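Local coordinates for uncharacterized protein (Enterococcus faecalis, PDB 4OBI) that is of unknown function but belongs to the NusG domain II family and binds a zinc ion, at residues Tyr12-Lys17 / Leu89-Glu94; Asp45-Glu50 / Ile82-His87. All blocks are in the same frame, centred on the assembly; numbering follows the deposited sequence. Where two conformers were deposited one is given.

Contact 1: Tyr12-Lys17 / Leu89-Glu94; sequences YQAVLK and LFITVE
Leu-16 lays its CD1 methyl against Ile-91 CG1 at 3.7 Å, on the inner face of an antiparallel beta pair at the centre of the four-stranded sheet of this NusG domain II fold. Leu-16 CG, anti to its own N (chi1 172°), carries CD1 across toward strand 89-94, where it also meets Leu-89 CG at 3.8 Å. Further along, the small Ala-14 CB lies beside Ile-91 CG2 and Val-93 CG2, touching them lightly, and Ile-56 covers both Ala-14 and Ile-91. Beta-branched Ile-91 and Val-93 favour extended backbone; the leucines and Ala-14 supply apolar filling. Paired backbone bonds at Gln-13/Glu-94, Val-15/Thr-92 and Lys-17/Phe-90 hold the register; Val-15 N to Thr-92 O is short, 2.7 Å.

The other face is partly exposed, and loose at two places. Val-15 CB meets Thr-92 CG2 at 4.0 Å, and Lys-17, bent at chi3 (71°), leans back toward Phe-90, CE to CD1 4.3 Å, its NZ bonded to a tetraethylene glycol probably from the crystallisation liquor. Polar ends suit this side because they can meet one another or water. Its close-packed part is Glu-94, whose carboxylate lies against Val-15 CG2, its plane turned 39° from the Gln-13 amide, while OE2 accepts Gln-13 NE2 at 2.9 Å through the anti lone pair.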
# COMPACT_ATOMS: atom_id res chain seq x y z
N TYR A 12 -8.02 1.43 -12.02
CA TYR A 12 -7.91 2.00 -10.68
C TYR A 12 -6.48 2.38 -10.37
O TYR A 12 -5.55 2.03 -11.10
CB TYR A 12 -8.45 1.02 -9.64
CG TYR A 12 -9.87 0.58 -9.94
CD1 TYR A 12 -10.92 1.49 -9.96
CD2 TYR A 12 -10.16 -0.76 -10.18
CE1 TYR A 12 -12.22 1.10 -10.24
CE2 TYR A 12 -11.46 -1.17 -10.46
CZ TYR A 12 -12.48 -0.24 -10.48
OH TYR A 12 -13.77 -0.66 -10.76
N GLN A 13 -6.31 3.12 -9.28
CA GLN A 13 -5.00 3.51 -8.82
C GLN A 13 -4.95 3.39 -7.31
O GLN A 13 -5.96 3.62 -6.63
CB GLN A 13 -4.69 4.95 -9.27
CG GLN A 13 -5.63 6.01 -8.71
CD GLN A 13 -5.62 7.30 -9.51
OE1 GLN A 13 -5.24 7.32 -10.68
NE2 GLN A 13 -6.05 8.38 -8.88
N ALA A 14 -3.80 2.99 -6.78
CA ALA A 14 -3.58 2.88 -5.34
C ALA A 14 -2.80 4.09 -4.85
O ALA A 14 -1.80 4.47 -5.45
CB ALA A 14 -2.82 1.61 -5.00
N VAL A 15 -3.27 4.68 -3.76
CA VAL A 15 -2.68 5.88 -3.19
C VAL A 15 -2.02 5.53 -1.86
O VAL A 15 -2.69 5.08 -0.92
CB VAL A 15 -3.76 6.96 -2.97
CG1 VAL A 15 -3.17 8.22 -2.35
CG2 VAL A 15 -4.49 7.25 -4.28
N LEU A 16 -0.71 5.76 -1.78
CA LEU A 16 0.07 5.50 -0.58
C LEU A 16 0.33 6.81 0.14
O LEU A 16 0.92 7.73 -0.42
CB LEU A 16 1.40 4.84 -0.95
CG LEU A 16 2.44 4.66 0.16
CD1 LEU A 16 1.90 3.77 1.26
CD2 LEU A 16 3.72 4.09 -0.42
N LYS A 17 -0.12 6.89 1.39
CA LYS A 17 -0.00 8.08 2.20
C LYS A 17 0.71 7.71 3.49
O LYS A 17 0.37 6.69 4.10
CB LYS A 17 -1.39 8.63 2.53
CG LYS A 17 -1.40 9.86 3.41
CD LYS A 17 -2.77 10.50 3.47
CE LYS A 17 -3.76 9.67 4.27
NZ LYS A 17 -5.10 10.32 4.34
N LEU A 89 0.57 4.99 8.09
CA LEU A 89 0.64 4.68 6.67
C LEU A 89 -0.66 4.05 6.19
O LEU A 89 -1.22 3.18 6.87
CB LEU A 89 1.81 3.74 6.40
CG LEU A 89 1.99 3.17 4.98
CD1 LEU A 89 3.46 2.93 4.71
CD2 LEU A 89 1.20 1.89 4.72
N PHE A 90 -1.14 4.46 5.01
CA PHE A 90 -2.42 4.03 4.47
C PHE A 90 -2.30 3.80 2.97
O PHE A 90 -1.60 4.53 2.28
CB PHE A 90 -3.51 5.08 4.74
CG PHE A 90 -3.72 5.35 6.19
CD1 PHE A 90 -2.95 6.29 6.85
CD2 PHE A 90 -4.67 4.63 6.92
CE1 PHE A 90 -3.12 6.51 8.20
CE2 PHE A 90 -4.84 4.86 8.27
CZ PHE A 90 -4.07 5.81 8.91
N ILE A 91 -2.96 2.75 2.48
CA ILE A 91 -3.09 2.52 1.06
C ILE A 91 -4.57 2.38 0.73
O ILE A 91 -5.24 1.51 1.27
CB ILE A 91 -2.38 1.24 0.60
CG1 ILE A 91 -0.88 1.30 0.93
CG2 ILE A 91 -2.61 1.02 -0.89
CD1 ILE A 91 -0.19 -0.04 0.78
N THR A 92 -5.05 3.26 -0.15
CA THR A 92 -6.44 3.18 -0.61
C THR A 92 -6.45 3.05 -2.13
O THR A 92 -5.54 3.51 -2.82
CB THR A 92 -7.30 4.38 -0.15
OG1 THR A 92 -8.69 4.08 -0.33
CG2 THR A 92 -6.96 5.64 -0.93
N VAL A 93 -7.48 2.38 -2.64
CA VAL A 93 -7.67 2.26 -4.08
C VAL A 93 -8.77 3.24 -4.48
O VAL A 93 -9.74 3.45 -3.73
CB VAL A 93 -8.05 0.81 -4.47
CG1 VAL A 93 -8.48 0.73 -5.93
CG2 VAL A 93 -6.88 -0.12 -4.20
N GLU A 94 -8.62 3.86 -5.65
CA GLU A 94 -9.60 4.83 -6.14
C GLU A 94 -9.64 4.81 -7.66
O GLU A 94 -8.72 4.33 -8.30
CB GLU A 94 -9.28 6.23 -5.61
CG GLU A 94 -7.97 6.82 -6.13
CD GLU A 94 -7.60 8.15 -5.50
OE1 GLU A 94 -8.10 8.49 -4.39
OE2 GLU A 94 -6.80 8.88 -6.12

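Contact 2: Asp45-Glu50 / Ile82-His87. With ZN (zinc ion), chain C.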
# COMPACT_ATOMS: atom_id res chain seq x y z
N ASP A 45 11.47 2.31 10.91
CA ASP A 45 10.14 1.81 10.63
C ASP A 45 9.99 1.64 9.13
O ASP A 45 10.38 2.52 8.37
CB ASP A 45 9.07 2.76 11.16
CG ASP A 45 8.97 2.72 12.67
OD1 ASP A 45 9.71 1.95 13.32
OD2 ASP A 45 8.13 3.46 13.21
N TYR A 46 9.48 0.49 8.70
CA TYR A 46 9.32 0.23 7.28
C TYR A 46 8.11 -0.62 6.96
O TYR A 46 7.59 -1.36 7.80
CB TYR A 46 10.59 -0.42 6.70
CG TYR A 46 10.69 -1.92 6.89
CD1 TYR A 46 11.21 -2.44 8.05
CD2 TYR A 46 10.27 -2.80 5.89
CE1 TYR A 46 11.32 -3.81 8.24
CE2 TYR A 46 10.36 -4.17 6.07
CZ TYR A 46 10.88 -4.67 7.24
OH TYR A 46 10.99 -6.04 7.44
N ASN A 47 7.65 -0.46 5.72
CA ASN A 47 6.58 -1.25 5.14
C ASN A 47 6.96 -1.47 3.70
O ASN A 47 7.30 -0.52 2.98
CB ASN A 47 5.25 -0.51 5.17
CG ASN A 47 4.86 -0.08 6.56
OD1 ASN A 47 5.41 0.87 7.09
ND2 ASN A 47 3.91 -0.79 7.15
N LEU A 48 6.91 -2.73 3.28
CA LEU A 48 7.25 -3.08 1.91
C LEU A 48 5.97 -3.29 1.11
O LEU A 48 5.20 -4.21 1.38
CB LEU A 48 8.11 -4.34 1.89
CG LEU A 48 8.63 -4.74 0.51
CD1 LEU A 48 9.58 -3.69 -0.04
CD2 LEU A 48 9.32 -6.09 0.60
N ILE A 49 5.75 -2.42 0.13
CA ILE A 49 4.57 -2.49 -0.73
C ILE A 49 4.88 -3.43 -1.90
O ILE A 49 5.99 -3.41 -2.46
CB ILE A 49 4.14 -1.08 -1.22
CG1 ILE A 49 3.45 -0.28 -0.11
CG2 ILE A 49 3.19 -1.17 -2.40
CD1 ILE A 49 4.29 -0.01 1.12
N GLU A 50 3.91 -4.25 -2.26
CA GLU A 50 4.02 -5.12 -3.43
C GLU A 50 2.84 -4.87 -4.34
O GLU A 50 1.69 -4.99 -3.92
CB GLU A 50 4.05 -6.58 -3.01
CG GLU A 50 4.36 -7.54 -4.15
CD GLU A 50 4.27 -8.99 -3.72
OE1 GLU A 50 3.96 -9.26 -2.55
OE2 GLU A 50 4.49 -9.88 -4.57
N ILE A 82 -5.83 -0.40 3.36
CA ILE A 82 -4.75 -1.01 4.13
C ILE A 82 -4.22 0.07 5.05
O ILE A 82 -3.90 1.17 4.61
CB ILE A 82 -3.61 -1.53 3.25
CG1 ILE A 82 -4.10 -2.66 2.35
CG2 ILE A 82 -2.46 -2.01 4.12
CD1 ILE A 82 -3.22 -2.95 1.15
N ALA A 83 -4.14 -0.25 6.33
CA ALA A 83 -3.68 0.71 7.31
C ALA A 83 -2.60 0.11 8.21
O ALA A 83 -2.80 -0.96 8.80
CB ALA A 83 -4.85 1.22 8.13
N CYS A 84 -1.48 0.81 8.30
CA CYS A 84 -0.49 0.56 9.34
C CYS A 84 -0.53 1.73 10.29
O CYS A 84 0.17 2.74 10.11
CB CYS A 84 0.90 0.39 8.74
SG CYS A 84 2.15 -0.01 9.99
N LEU A 85 -1.37 1.62 11.30
CA LEU A 85 -1.54 2.72 12.23
C LEU A 85 -0.26 3.11 13.00
O LEU A 85 0.01 4.30 13.15
CB LEU A 85 -2.72 2.47 13.17
CG LEU A 85 -4.08 2.27 12.50
CD1 LEU A 85 -5.14 1.98 13.55
CD2 LEU A 85 -4.45 3.48 11.65
N PRO A 86 0.56 2.12 13.43
CA PRO A 86 1.82 2.47 14.11
C PRO A 86 2.78 3.31 13.25
O PRO A 86 3.51 4.13 13.81
CB PRO A 86 2.44 1.10 14.43
CG PRO A 86 1.28 0.17 14.47
CD PRO A 86 0.36 0.66 13.40
N HIS A 87 2.76 3.13 11.93
CA HIS A 87 3.62 3.91 11.04
C HIS A 87 2.88 5.07 10.36
O HIS A 87 3.45 5.79 9.54
CB HIS A 87 4.23 3.00 9.98
CG HIS A 87 5.16 1.96 10.54
ND1 HIS A 87 5.72 0.97 9.76
CD2 HIS A 87 5.61 1.75 11.80
CE1 HIS A 87 6.48 0.20 10.52
NE2 HIS A 87 6.44 0.66 11.76
ZN ZN C . 1.66 -2.18 10.44
O HOH W 1 7.89 -0.31 13.91
O HOH W 2 0.07 -2.35 11.62
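His-87 and Asn-47 meet through a nearly straight hydrogen bond, ND1 to OD1 at 2.7 Å, with the oxygen in the plane of the imidazole. The amide stands almost upright to the ring, 84° between planes, and presents its oxygen to the ring edge. Its other end donates from ND2 to Cys-84 SG at 3.4 Å. Asparagine suits this place because one flat group offers both an acceptor and a donor. With CG anti to the carbonyl carbon (chi1 -56°), the amide extends from strand 46-52 to both partners. Cys-84 SG, a soft sulfur well matched to zinc, binds the ion at 2.3 Å, so the amide N-H is a second-shell contact that probably eases the charge on a thiolate. Cys-63, Asp-68 and a water complete the site, and Asn-47 ND2 also bonds Asp-68 OD2, linking two of the ligands.

Histidine fits by joining an N-H at its edge to a flat face for stacking. Asp-45 CB sits over one face, 3.6 Å from the ring centroid, its carboxylate stacked at 17° to the ring. A water bridges His-87 NE2 and, weakly, Asp-45 OD1, while Tyr-46 O approaches CE1 at the ring edge.

The zinc site lies between the ends of strands 82-84 and 55-61 and helix 67-71, with strand 46-52, the middle of the three-stranded sheet, contributing through Asn-47.

In the fold
From the N terminus, strand 12-18 enters the four-stranded sheet and turns back as 21-28. The chain then builds the three-stranded sheet, 34-40, 46-52 and 55-61, followed by helix 67-71 and strand 82-84. Contact 2 closes the part of the chain between Glu-50 and Ile-82, which holds strand 55-61, helix 67-71 and the ligands Cys-63 and Asp-68, joining the two sheets at the zinc site. Strand 89-95 then pairs with 12-18, so contact 1 closes a much longer loop within which contact 2 is nested. The short link from His-87 to Leu-89 connects them along the chain, and probable backbone hydrogen bonds, Leu-89 O to Cys-84 N and Ile-91 N to Ile-82 O, make their strands neighbours in one sheet.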